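Side-chain contacts in enolase-phosphatase E1 (Saccharomyces cerevisiae, PDB 2G80), which probably catalyses the magnesium-dependent enolisation and then dephosphorylation of 2,3-diketo-5-methylthiopentyl-1-phosphate to an acireductone in the methionine salvage pathway: residues Asn58-Leu63 with His91-Val96; Asp129-Ile134 with Gly156-Pro161; Phe179-Asn182 with Lys186-Glu189; Leu229-Arg232 with Pro237-Asp240. All coordinates share one frame; numbering follows the deposited sequence.

The contacts follow one another along the chain, from contact 1 to contact 4. Contact 1 joins helices 46-65 and 85-97 in the helical part inserted between strands 33-36 and 140-143. Its centre lies about 27 to 34 Å from the centres of the other three. Those three belong to the core built round the parallel sheet. Contact 2 packs helix 128-136 on a loop, and contacts 3 and 4 start at the ends of strands 177-179 and 226-230. Contacts 2 and 4 touch directly through a salt bridge between D129 and R232. Contact 3 includes K187, next to the magnesium site, so the set runs from the probable helical cap to the active site.

Contact 1 (Asn58-Leu63 with His91-Val96); sequences NKVPQL and HILELV
V60 of helix 46-65 packs against I92 and L93 of helix 85-97. V60 has the largest buried area of the three, and both of its methyls take part. CG2 of V60 meets CG2 of I92 at 3.7 Å. CG1 of V60 also approaches I92 CG2, at 4.1 Å, so the isoleucine methyl faces the fork of the valine. The two side chains cross at a slant. With V60 CG1 anti to the backbone N (chi1 160°), CG2 meets I92, and CG1 lies between I92 and L93. L93 passes V60 in the opposite direction and offers CD2 to V60 CG1 at 4.2 Å, a looser touch. The backbones stay well apart, with V60 CA and I92 CA separated by 7.8 Å. Helix 46-65 is kinked here, at P61, which has no N-H, and at Q62, whose N also lacks a bond to the previous turn. I92 also packs on F56 and on L108 of helix 103-118, which extends the apolar layer to a third helix. These helices form an all-helical insert, consistent with the cap of this HAD subfamily. The contact is wholly apolar. It therefore joins the two helices by branched side chains excluding water, with no directional bond to fix their register.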
loop_
_atom_site.group_PDB
_atom_site.type_symbol
_atom_site.label_atom_id
_atom_site.label_comp_id
_atom_site.label_asym_id
_atom_site.label_seq_id
_atom_site.Cartn_x
_atom_site.Cartn_y
_atom_site.Cartn_z
ATOM N N ASN A 58 12.701 -10.766 10.632
ATOM C CA ASN A 58 14.075 -11.321 10.597
ATOM C C ASN A 58 15.129 -10.254 10.952
ATOM O O ASN A 58 16.161 -10.589 11.515
ATOM C CB ASN A 58 14.428 -11.938 9.237
ATOM C CG ASN A 58 13.521 -13.149 8.850
ATOM O OD1 ASN A 58 12.817 -13.744 9.689
ATOM N ND2 ASN A 58 13.513 -13.477 7.547
ATOM N N LYS A 59 14.880 -8.991 10.618
ATOM C CA LYS A 59 15.811 -7.869 10.958
ATOM C C LYS A 59 15.711 -7.320 12.415
ATOM O O LYS A 59 16.672 -6.765 12.909
ATOM C CB LYS A 59 15.623 -6.690 9.981
ATOM C CG LYS A 59 16.078 -6.912 8.547
ATOM C CD LYS A 59 17.601 -7.044 8.428
ATOM C CE LYS A 59 18.077 -7.122 6.981
ATOM N NZ LYS A 59 17.543 -8.299 6.256
ATOM N N VAL A 60 14.562 -7.490 13.074
ATOM C CA VAL A 60 14.310 -6.959 14.444
ATOM C C VAL A 60 15.357 -7.270 15.533
ATOM O O VAL A 60 15.817 -6.334 16.217
ATOM C CB VAL A 60 12.831 -7.321 14.940
ATOM C CG1 VAL A 60 12.643 -7.256 16.500
ATOM C CG2 VAL A 60 11.818 -6.441 14.234
ATOM N N PRO A 61 15.701 -8.563 15.733
ATOM C CA PRO A 61 16.681 -8.899 16.781
ATOM C C PRO A 61 18.012 -8.129 16.739
ATOM O O PRO A 61 18.424 -7.562 17.757
ATOM C CB PRO A 61 16.890 -10.399 16.577
ATOM C CG PRO A 61 15.605 -10.859 16.049
ATOM C CD PRO A 61 15.181 -9.788 15.098
ATOM N N GLN A 62 18.623 -8.064 15.560
ATOM C CA GLN A 62 19.894 -7.364 15.362
ATOM C C GLN A 62 19.797 -5.883 15.718
ATOM O O GLN A 62 20.636 -5.377 16.452
ATOM C CB GLN A 62 20.364 -7.521 13.912
ATOM C CG GLN A 62 21.703 -6.848 13.607
ATOM N N LEU A 63 18.767 -5.198 15.212
ATOM C CA LEU A 63 18.590 -3.761 15.480
ATOM C C LEU A 63 18.301 -3.455 16.921
ATOM O O LEU A 63 18.766 -2.422 17.410
ATOM C CB LEU A 63 17.466 -3.146 14.656
ATOM C CG LEU A 63 17.638 -3.024 13.155
ATOM C CD1 LEU A 63 16.333 -2.460 12.601
ATOM C CD2 LEU A 63 18.827 -2.147 12.760
ATOM N N HIS A 91 8.014 -7.563 22.336
ATOM C CA HIS A 91 6.868 -6.644 22.100
ATOM C C HIS A 91 6.688 -6.300 20.607
ATOM O O HIS A 91 5.573 -6.338 20.108
ATOM C CB HIS A 91 7.039 -5.357 22.918
ATOM C CG HIS A 91 5.943 -4.344 22.739
ATOM N ND1 HIS A 91 4.722 -4.448 23.367
ATOM C CD2 HIS A 91 5.911 -3.176 22.047
ATOM C CE1 HIS A 91 3.974 -3.401 23.048
ATOM N NE2 HIS A 91 4.678 -2.608 22.257
ATOM N N ILE A 92 7.783 -5.972 19.914
ATOM C CA ILE A 92 7.740 -5.623 18.468
ATOM C C ILE A 92 7.227 -6.803 17.661
ATOM O O ILE A 92 6.352 -6.636 16.828
ATOM C CB ILE A 92 9.131 -5.161 17.948
ATOM C CG1 ILE A 92 9.493 -3.793 18.568
ATOM C CG2 ILE A 92 9.181 -5.066 16.393
ATOM C CD1 ILE A 92 10.993 -3.407 18.430
ATOM N N LEU A 93 7.753 -7.992 17.949
ATOM C CA LEU A 93 7.327 -9.229 17.258
ATOM C C LEU A 93 5.877 -9.587 17.565
ATOM O O LEU A 93 5.208 -10.117 16.704
ATOM C CB LEU A 93 8.229 -10.388 17.615
ATOM C CG LEU A 93 9.674 -10.183 17.185
ATOM C CD1 LEU A 93 10.575 -11.218 17.861
ATOM C CD2 LEU A 93 9.805 -10.206 15.689
ATOM N N GLU A 94 5.405 -9.269 18.784
ATOM C CA GLU A 94 4.012 -9.461 19.179
ATOM C C GLU A 94 3.099 -8.543 18.387
ATOM O O GLU A 94 2.045 -8.990 17.934
ATOM C CB GLU A 94 3.820 -9.198 20.675
ATOM C CG GLU A 94 2.391 -9.319 21.194
ATOM C CD GLU A 94 2.255 -9.049 22.697
ATOM O OE1 GLU A 94 3.256 -8.724 23.390
ATOM O OE2 GLU A 94 1.106 -9.153 23.183
ATOM N N LEU A 95 3.473 -7.268 18.250
ATOM C CA LEU A 95 2.663 -6.302 17.481
ATOM C C LEU A 95 2.454 -6.746 16.010
ATOM O O LEU A 95 1.360 -6.576 15.469
ATOM C CB LEU A 95 3.264 -4.893 17.502
ATOM C CG LEU A 95 3.400 -4.123 18.843
ATOM C CD1 LEU A 95 4.229 -2.876 18.596
ATOM C CD2 LEU A 95 2.091 -3.744 19.456
ATOM N N VAL A 96 3.508 -7.293 15.405
ATOM C CA VAL A 96 3.481 -7.797 14.025
ATOM C C VAL A 96 2.547 -9.011 13.964
ATOM O O VAL A 96 1.632 -9.028 13.147
ATOM C CB VAL A 96 4.898 -8.204 13.484
ATOM C CG1 VAL A 96 4.807 -8.806 12.072
ATOM C CG2 VAL A 96 5.855 -7.003 13.441
#

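Contact 2 (Asp129-Ile134 with Gly156-Pro161); sequences DAIDFI and GYVQDP
I131 of helix 128-136 meets V158 and P161 of the loop that follows helix 148-156. Both parts belong to the Rossmann-like core of the HAD superfamily, in which helices pack beside a parallel sheet. The contact rests on one methyl, CD1 of I131. The side chains of I131 and P161 reach toward each other, tip to tip. CD1 of I131 lies 3.5 Å from CG of P161, which is close for two carbons, and 3.7 Å from CD of the same proline. CD1 of I131 also lies 3.9 Å from CG1 of V158. The isoleucine reaches the loop because its chain is extended at chi2 (169°), with CD1 carried outward from the helix. V158, a buried residue, turns CG1 to this methyl. With CG1 anti to the backbone N (chi1 174°), the valine offers one branch to the isoleucine. P161, an exposed residue, meets the same methyl with its ring carbons. One carbon of the helix thus bridges a buried and an exposed part of the loop.

Backbone pairing of V158 with L169 and of Q159 with A124 positions the loop. On the helix, D129 forms a salt bridge with R232 and accepts a bond from the backbone N of F250, while F133 sets its ring edge-to-face with Y34. These bonds and ring contacts tie the helix to the C-terminal tail and to strand 33-36. Back at the contact, the carbonyl oxygen Q159 O lies 4.0 Å from I131 CD1.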
loop_
_atom_site.group_PDB
_atom_site.type_symbol
_atom_site.label_atom_id
_atom_site.label_comp_id
_atom_site.label_asym_id
_atom_site.label_seq_id
_atom_site.Cartn_x
_atom_site.Cartn_y
_atom_site.Cartn_z
ATOM N N ASP A 129 0.335 -5.396 -16.145
ATOM C CA ASP A 129 -0.747 -4.576 -16.677
ATOM C C ASP A 129 -1.073 -3.333 -15.797
ATOM O O ASP A 129 -1.589 -2.339 -16.296
ATOM C CB ASP A 129 -2.010 -5.421 -16.875
ATOM C CG ASP A 129 -2.604 -5.895 -15.561
ATOM O OD1 ASP A 129 -1.965 -6.758 -14.932
ATOM O OD2 ASP A 129 -3.690 -5.391 -15.162
ATOM N N ALA A 130 -0.811 -3.412 -14.496
ATOM C CA ALA A 130 -1.029 -2.255 -13.591
ATOM C C ALA A 130 0.082 -1.227 -13.804
ATOM O O ALA A 130 -0.163 -0.036 -13.677
ATOM C CB ALA A 130 -1.112 -2.694 -12.123
ATOM N N ILE A 131 1.304 -1.702 -14.093
ATOM C CA ILE A 131 2.443 -0.838 -14.437
ATOM C C ILE A 131 2.127 -0.036 -15.702
ATOM O O ILE A 131 2.346 1.166 -15.729
ATOM C CB ILE A 131 3.807 -1.647 -14.631
ATOM C CG1 ILE A 131 4.301 -2.196 -13.289
ATOM C CG2 ILE A 131 4.902 -0.767 -15.207
ATOM C CD1 ILE A 131 5.456 -3.208 -13.422
ATOM N N ASP A 132 1.663 -0.720 -16.738
ATOM C CA ASP A 132 1.312 -0.102 -18.029
ATOM C C ASP A 132 0.174 0.909 -17.889
ATOM O O ASP A 132 0.205 1.954 -18.525
ATOM C CB ASP A 132 0.874 -1.160 -19.051
ATOM C CG ASP A 132 1.986 -2.107 -19.469
ATOM O OD1 ASP A 132 3.201 -1.851 -19.234
ATOM O OD2 ASP A 132 1.612 -3.142 -20.065
ATOM N N PHE A 133 -0.833 0.548 -17.085
ATOM C CA PHE A 133 -1.991 1.388 -16.778
ATOM C C PHE A 133 -1.561 2.713 -16.134
ATOM O O PHE A 133 -1.965 3.771 -16.581
ATOM C CB PHE A 133 -2.932 0.612 -15.857
ATOM C CG PHE A 133 -4.150 1.376 -15.418
ATOM C CD1 PHE A 133 -4.119 2.144 -14.245
ATOM C CD2 PHE A 133 -5.341 1.305 -16.156
ATOM C CE1 PHE A 133 -5.251 2.826 -13.813
ATOM C CE2 PHE A 133 -6.472 1.995 -15.738
ATOM C CZ PHE A 133 -6.439 2.739 -14.560
ATOM N N ILE A 134 -0.759 2.613 -15.079
ATOM C CA ILE A 134 -0.206 3.766 -14.344
ATOM C C ILE A 134 0.649 4.660 -15.251
ATOM O O ILE A 134 0.583 5.867 -15.134
ATOM C CB ILE A 134 0.599 3.287 -13.095
ATOM C CG1 ILE A 134 -0.377 2.745 -12.026
ATOM C CG2 ILE A 134 1.428 4.410 -12.451
ATOM C CD1 ILE A 134 0.314 1.959 -10.881
ATOM N N GLY A 156 8.535 3.353 -5.575
ATOM C CA GLY A 156 9.885 3.695 -6.001
ATOM C C GLY A 156 10.771 2.510 -6.365
ATOM O O GLY A 156 11.829 2.712 -6.984
ATOM N N TYR A 157 10.365 1.289 -5.971
ATOM C CA TYR A 157 11.191 0.049 -6.096
ATOM C C TYR A 157 10.362 -1.160 -6.530
ATOM O O TYR A 157 10.272 -2.194 -5.843
ATOM C CB TYR A 157 11.885 -0.216 -4.756
ATOM C CG TYR A 157 12.833 0.886 -4.313
ATOM C CD1 TYR A 157 14.146 0.933 -4.795
ATOM C CD2 TYR A 157 12.423 1.883 -3.414
ATOM C CE1 TYR A 157 15.030 1.931 -4.406
ATOM C CE2 TYR A 157 13.298 2.878 -2.997
ATOM C CZ TYR A 157 14.606 2.892 -3.501
ATOM O OH TYR A 157 15.499 3.852 -3.159
ATOM N N VAL A 158 9.820 -1.020 -7.731
ATOM C CA VAL A 158 8.928 -1.967 -8.321
ATOM C C VAL A 158 9.733 -3.008 -9.094
ATOM O O VAL A 158 10.647 -2.670 -9.860
ATOM C CB VAL A 158 7.880 -1.227 -9.256
ATOM C CG1 VAL A 158 7.021 -2.204 -10.015
ATOM C CG2 VAL A 158 7.034 -0.258 -8.440
ATOM N N GLN A 159 9.369 -4.268 -8.891
ATOM C CA GLN A 159 9.969 -5.397 -9.586
ATOM C C GLN A 159 9.700 -5.273 -11.093
ATOM O O GLN A 159 8.551 -4.999 -11.524
ATOM C CB GLN A 159 9.397 -6.689 -9.037
ATOM C CG GLN A 159 9.904 -7.938 -9.628
ATOM C CD GLN A 159 9.404 -9.151 -8.881
ATOM O OE1 GLN A 159 8.506 -9.851 -9.346
ATOM N NE2 GLN A 159 9.961 -9.391 -7.706
ATOM N N ASP A 160 10.770 -5.434 -11.877
ATOM C CA ASP A 160 10.692 -5.363 -13.321
ATOM C C ASP A 160 10.085 -6.682 -13.812
ATOM O O ASP A 160 10.717 -7.707 -13.669
ATOM C CB ASP A 160 12.097 -5.125 -13.929
ATOM C CG ASP A 160 12.073 -4.931 -15.441
ATOM O OD1 ASP A 160 11.018 -5.131 -16.094
ATOM O OD2 ASP A 160 13.132 -4.569 -15.986
ATOM N N PRO A 161 8.879 -6.655 -14.424
ATOM C CA PRO A 161 8.309 -7.941 -14.915
ATOM C C PRO A 161 9.194 -8.649 -15.950
ATOM O O PRO A 161 9.220 -9.868 -15.989
ATOM C CB PRO A 161 6.953 -7.533 -15.534
ATOM C CG PRO A 161 6.663 -6.135 -15.006
ATOM C CD PRO A 161 8.006 -5.505 -14.766
#

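Contact 3 (Phe179-Asn182 with Lys186-Glu189); sequences FDIN and KKTE
I181, at the start of helix 181-184, has its CA 5.3 Å from the CA of K186, which opens a type I turn running to E189 and closed by a bond from E189 N to K186 O. Across this short link the side chains of I181 and K187 cross at about a right angle. CD1 of I181 rests on CG of K187 at 3.7 Å. The same methyl lies 4.1 Å from K187 N and 4.2 Å from K186 CA, so it touches the backbone at the 186-187 link as well as the lysine side chain. A bend in the isoleucine at chi2 (-50°) folds CD1 into this place. K187 bends at chi3 (81°) and sends NZ on to its polar partners. There NZ makes salt bridges with the magnesium ligand D37 and with E216, and a hydrogen bond to Y143 O. D180 caps the helix, with OD1 taking T183 N. K187 is a predicted substrate-binding residue, consistent with the lysine that HAD phosphatases carry near the phosphate site. The chemistry is consistent with I181 being an apolar neighbour for the aliphatic part of K187, while NZ is held by D37, E216 and Y143 O.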
loop_
_atom_site.group_PDB
_atom_site.type_symbol
_atom_site.label_atom_id
_atom_site.label_comp_id
_atom_site.label_asym_id
_atom_site.label_seq_id
_atom_site.Cartn_x
_atom_site.Cartn_y
_atom_site.Cartn_z
ATOM N N PHE A 179 -3.089 8.844 -0.988
ATOM C CA PHE A 179 -3.982 9.051 0.135
ATOM C C PHE A 179 -3.893 7.868 1.106
ATOM O O PHE A 179 -3.702 6.722 0.693
ATOM C CB PHE A 179 -5.435 9.250 -0.348
ATOM C CG PHE A 179 -5.614 10.467 -1.214
ATOM C CD1 PHE A 179 -5.693 11.730 -0.646
ATOM C CD2 PHE A 179 -5.707 10.350 -2.605
ATOM C CE1 PHE A 179 -5.847 12.882 -1.451
ATOM C CE2 PHE A 179 -5.879 11.487 -3.418
ATOM C CZ PHE A 179 -5.930 12.761 -2.836
ATOM N N ASP A 180 -4.004 8.160 2.400
ATOM C CA ASP A 180 -4.019 7.108 3.422
ATOM C C ASP A 180 -5.159 7.379 4.424
ATOM O O ASP A 180 -5.951 8.332 4.270
ATOM C CB ASP A 180 -2.596 6.915 4.050
ATOM C CG ASP A 180 -2.103 8.128 4.872
ATOM O OD1 ASP A 180 -2.905 8.896 5.428
ATOM O OD2 ASP A 180 -0.878 8.310 4.994
ATOM N N ILE A 181 -5.236 6.530 5.439
ATOM C CA ILE A 181 -6.274 6.642 6.492
ATOM C C ILE A 181 -6.139 7.979 7.231
ATOM O O ILE A 181 -7.143 8.589 7.556
ATOM C CB ILE A 181 -6.192 5.493 7.520
ATOM C CG1 ILE A 181 -6.251 4.104 6.856
ATOM C CG2 ILE A 181 -7.263 5.655 8.673
ATOM C CD1 ILE A 181 -7.345 3.894 5.900
ATOM N N ASN A 182 -4.905 8.423 7.467
ATOM C CA ASN A 182 -4.627 9.692 8.160
ATOM C C ASN A 182 -4.963 10.908 7.333
ATOM O O ASN A 182 -5.495 11.856 7.880
ATOM C CB ASN A 182 -3.158 9.772 8.637
ATOM C CG ASN A 182 -2.817 8.706 9.708
ATOM O OD1 ASN A 182 -3.691 8.016 10.221
ATOM N ND2 ASN A 182 -1.539 8.591 10.043
ATOM N N LYS A 186 -11.172 6.514 7.071
ATOM C CA LYS A 186 -11.316 5.062 6.854
ATOM C C LYS A 186 -11.813 4.726 5.446
ATOM O O LYS A 186 -12.661 5.432 4.882
ATOM C CB LYS A 186 -12.207 4.418 7.937
ATOM C CG LYS A 186 -11.592 4.493 9.362
ATOM C CD LYS A 186 -12.377 3.658 10.445
ATOM C CE LYS A 186 -12.238 2.132 10.225
ATOM N NZ LYS A 186 -12.959 1.249 11.213
ATOM N N LYS A 187 -11.284 3.642 4.891
ATOM C CA LYS A 187 -11.599 3.222 3.510
ATOM C C LYS A 187 -13.041 2.791 3.236
ATOM O O LYS A 187 -13.444 2.739 2.072
ATOM C CB LYS A 187 -10.646 2.118 3.045
ATOM C CG LYS A 187 -9.196 2.541 2.998
ATOM C CD LYS A 187 -8.296 1.554 2.272
ATOM C CE LYS A 187 -8.369 1.724 0.753
ATOM N NZ LYS A 187 -7.604 0.687 0.026
ATOM N N THR A 188 -13.780 2.458 4.296
ATOM C CA THR A 188 -15.186 2.031 4.257
ATOM C C THR A 188 -16.222 3.146 4.586
ATOM O O THR A 188 -17.416 2.883 4.620
ATOM C CB THR A 188 -15.378 0.792 5.192
ATOM O OG1 THR A 188 -14.657 0.992 6.425
ATOM C CG2 THR A 188 -14.829 -0.467 4.510
ATOM N N GLU A 189 -15.766 4.382 4.769
ATOM C CA GLU A 189 -16.628 5.543 5.057
ATOM C C GLU A 189 -16.693 6.476 3.832
ATOM O O GLU A 189 -15.645 6.897 3.291
ATOM C CB GLU A 189 -16.093 6.316 6.275
ATOM C CG GLU A 189 -16.203 5.579 7.635
ATOM C CD GLU A 189 -17.651 5.232 8.039
ATOM O OE1 GLU A 189 -18.566 6.067 7.833
ATOM O OE2 GLU A 189 -17.881 4.120 8.570
#

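Contact 4 (Leu229-Arg232 with Pro237-Asp240); sequences LASR and PVPD
L229 and V238 point at each other, tip to tip, between the end of strand 226-230 and the loop behind it. CD2 of L229 approaches both methyls of V238 almost evenly. Its distance to V238 CG2 is 4.1 Å, and V238 CG1 is equally far. The leucine tip thus faces the valine fork rather than one branch. L229 holds CG anti to the backbone N (chi1 -173°), which sends CG toward the loop, and chi2 (60°) turns CD2 to the valine. S231, two residues on, also directs its CB toward the loop, while A230 between them points away. The strand-like alternation thus carries on one residue past the strand. The OG of S231 lies 4.0 Å from CG2 of V238, in van der Waals contact. CG2 is therefore shared by a buried leucine and a more exposed serine. The contact is loose, and V238 alone represents the loop in it.

Neighbouring strands frame the site. L229 is paired through its backbone with Q245 and Y247, and A230 with S211 of strand 207-211 on the other side. The L229 side chain lies about 5 Å, at the nearest atoms, from that of D212, a magnesium ligand. V246 of strand 246-247 touches both S231 and V238, so the loop residue lies against two adjacent strands at the 246-247 border of the parallel sheet.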
loop_
_atom_site.group_PDB
_atom_site.type_symbol
_atom_site.label_atom_id
_atom_site.label_comp_id
_atom_site.label_asym_id
_atom_site.label_seq_id
_atom_site.Cartn_x
_atom_site.Cartn_y
_atom_site.Cartn_z
ATOM N N LEU A 229 -14.529 -3.774 -9.553
ATOM C CA LEU A 229 -14.037 -4.801 -8.616
ATOM C C LEU A 229 -12.825 -5.500 -9.212
ATOM O O LEU A 229 -12.946 -6.198 -10.225
ATOM C CB LEU A 229 -15.121 -5.833 -8.268
ATOM C CG LEU A 229 -14.792 -6.880 -7.173
ATOM C CD1 LEU A 229 -14.474 -6.247 -5.812
ATOM C CD2 LEU A 229 -15.951 -7.859 -7.013
ATOM N N ALA A 230 -11.654 -5.282 -8.611
ATOM C CA ALA A 230 -10.422 -5.917 -9.074
ATOM C C ALA A 230 -10.396 -7.380 -8.597
ATOM O O ALA A 230 -10.681 -7.663 -7.426
ATOM C CB ALA A 230 -9.174 -5.151 -8.590
ATOM N N SER A 231 -10.094 -8.288 -9.528
ATOM C CA SER A 231 -9.965 -9.704 -9.241
ATOM C C SER A 231 -8.581 -10.153 -9.682
ATOM O O SER A 231 -8.235 -10.001 -10.840
ATOM C CB SER A 231 -11.035 -10.493 -9.984
ATOM O OG SER A 231 -11.109 -11.780 -9.436
ATOM N N ARG A 232 -7.792 -10.670 -8.743
ATOM C CA ARG A 232 -6.437 -11.112 -9.000
ATOM C C ARG A 232 -6.234 -12.467 -8.338
ATOM O O ARG A 232 -6.909 -12.737 -7.319
ATOM C CB ARG A 232 -5.422 -10.142 -8.356
ATOM C CG ARG A 232 -5.443 -8.712 -8.828
ATOM C CD ARG A 232 -5.057 -8.618 -10.281
ATOM N NE ARG A 232 -4.863 -7.238 -10.700
ATOM C CZ ARG A 232 -4.308 -6.872 -11.858
ATOM N NH1 ARG A 232 -3.905 -7.775 -12.738
ATOM N NH2 ARG A 232 -4.133 -5.584 -12.125
ATOM N N PRO A 237 -12.638 -15.110 -3.104
ATOM C CA PRO A 237 -13.483 -15.303 -4.288
ATOM C C PRO A 237 -14.600 -14.253 -4.470
ATOM O O PRO A 237 -15.062 -13.653 -3.489
ATOM C CB PRO A 237 -14.093 -16.708 -4.070
ATOM C CG PRO A 237 -13.220 -17.359 -3.038
ATOM C CD PRO A 237 -12.777 -16.240 -2.162
ATOM N N VAL A 238 -14.980 -14.036 -5.728
ATOM C CA VAL A 238 -16.055 -13.127 -6.086
ATOM C C VAL A 238 -17.355 -13.962 -6.065
ATOM O O VAL A 238 -17.445 -14.951 -6.808
ATOM C CB VAL A 238 -15.837 -12.506 -7.489
ATOM C CG1 VAL A 238 -17.061 -11.672 -7.924
ATOM C CG2 VAL A 238 -14.591 -11.656 -7.487
ATOM N N PRO A 239 -18.341 -13.602 -5.198
ATOM C CA PRO A 239 -19.632 -14.338 -5.234
ATOM C C PRO A 239 -20.353 -14.193 -6.590
ATOM O O PRO A 239 -20.321 -13.104 -7.178
ATOM C CB PRO A 239 -20.461 -13.678 -4.116
ATOM C CG PRO A 239 -19.485 -12.947 -3.261
ATOM C CD PRO A 239 -18.335 -12.566 -4.144
ATOM N N ASP A 240 -20.962 -15.284 -7.071
ATOM C CA ASP A 240 -21.735 -15.306 -8.342
ATOM C C ASP A 240 -22.790 -14.196 -8.440
ATOM O O ASP A 240 -22.955 -13.589 -9.504
ATOM C CB ASP A 240 -22.427 -16.664 -8.549
#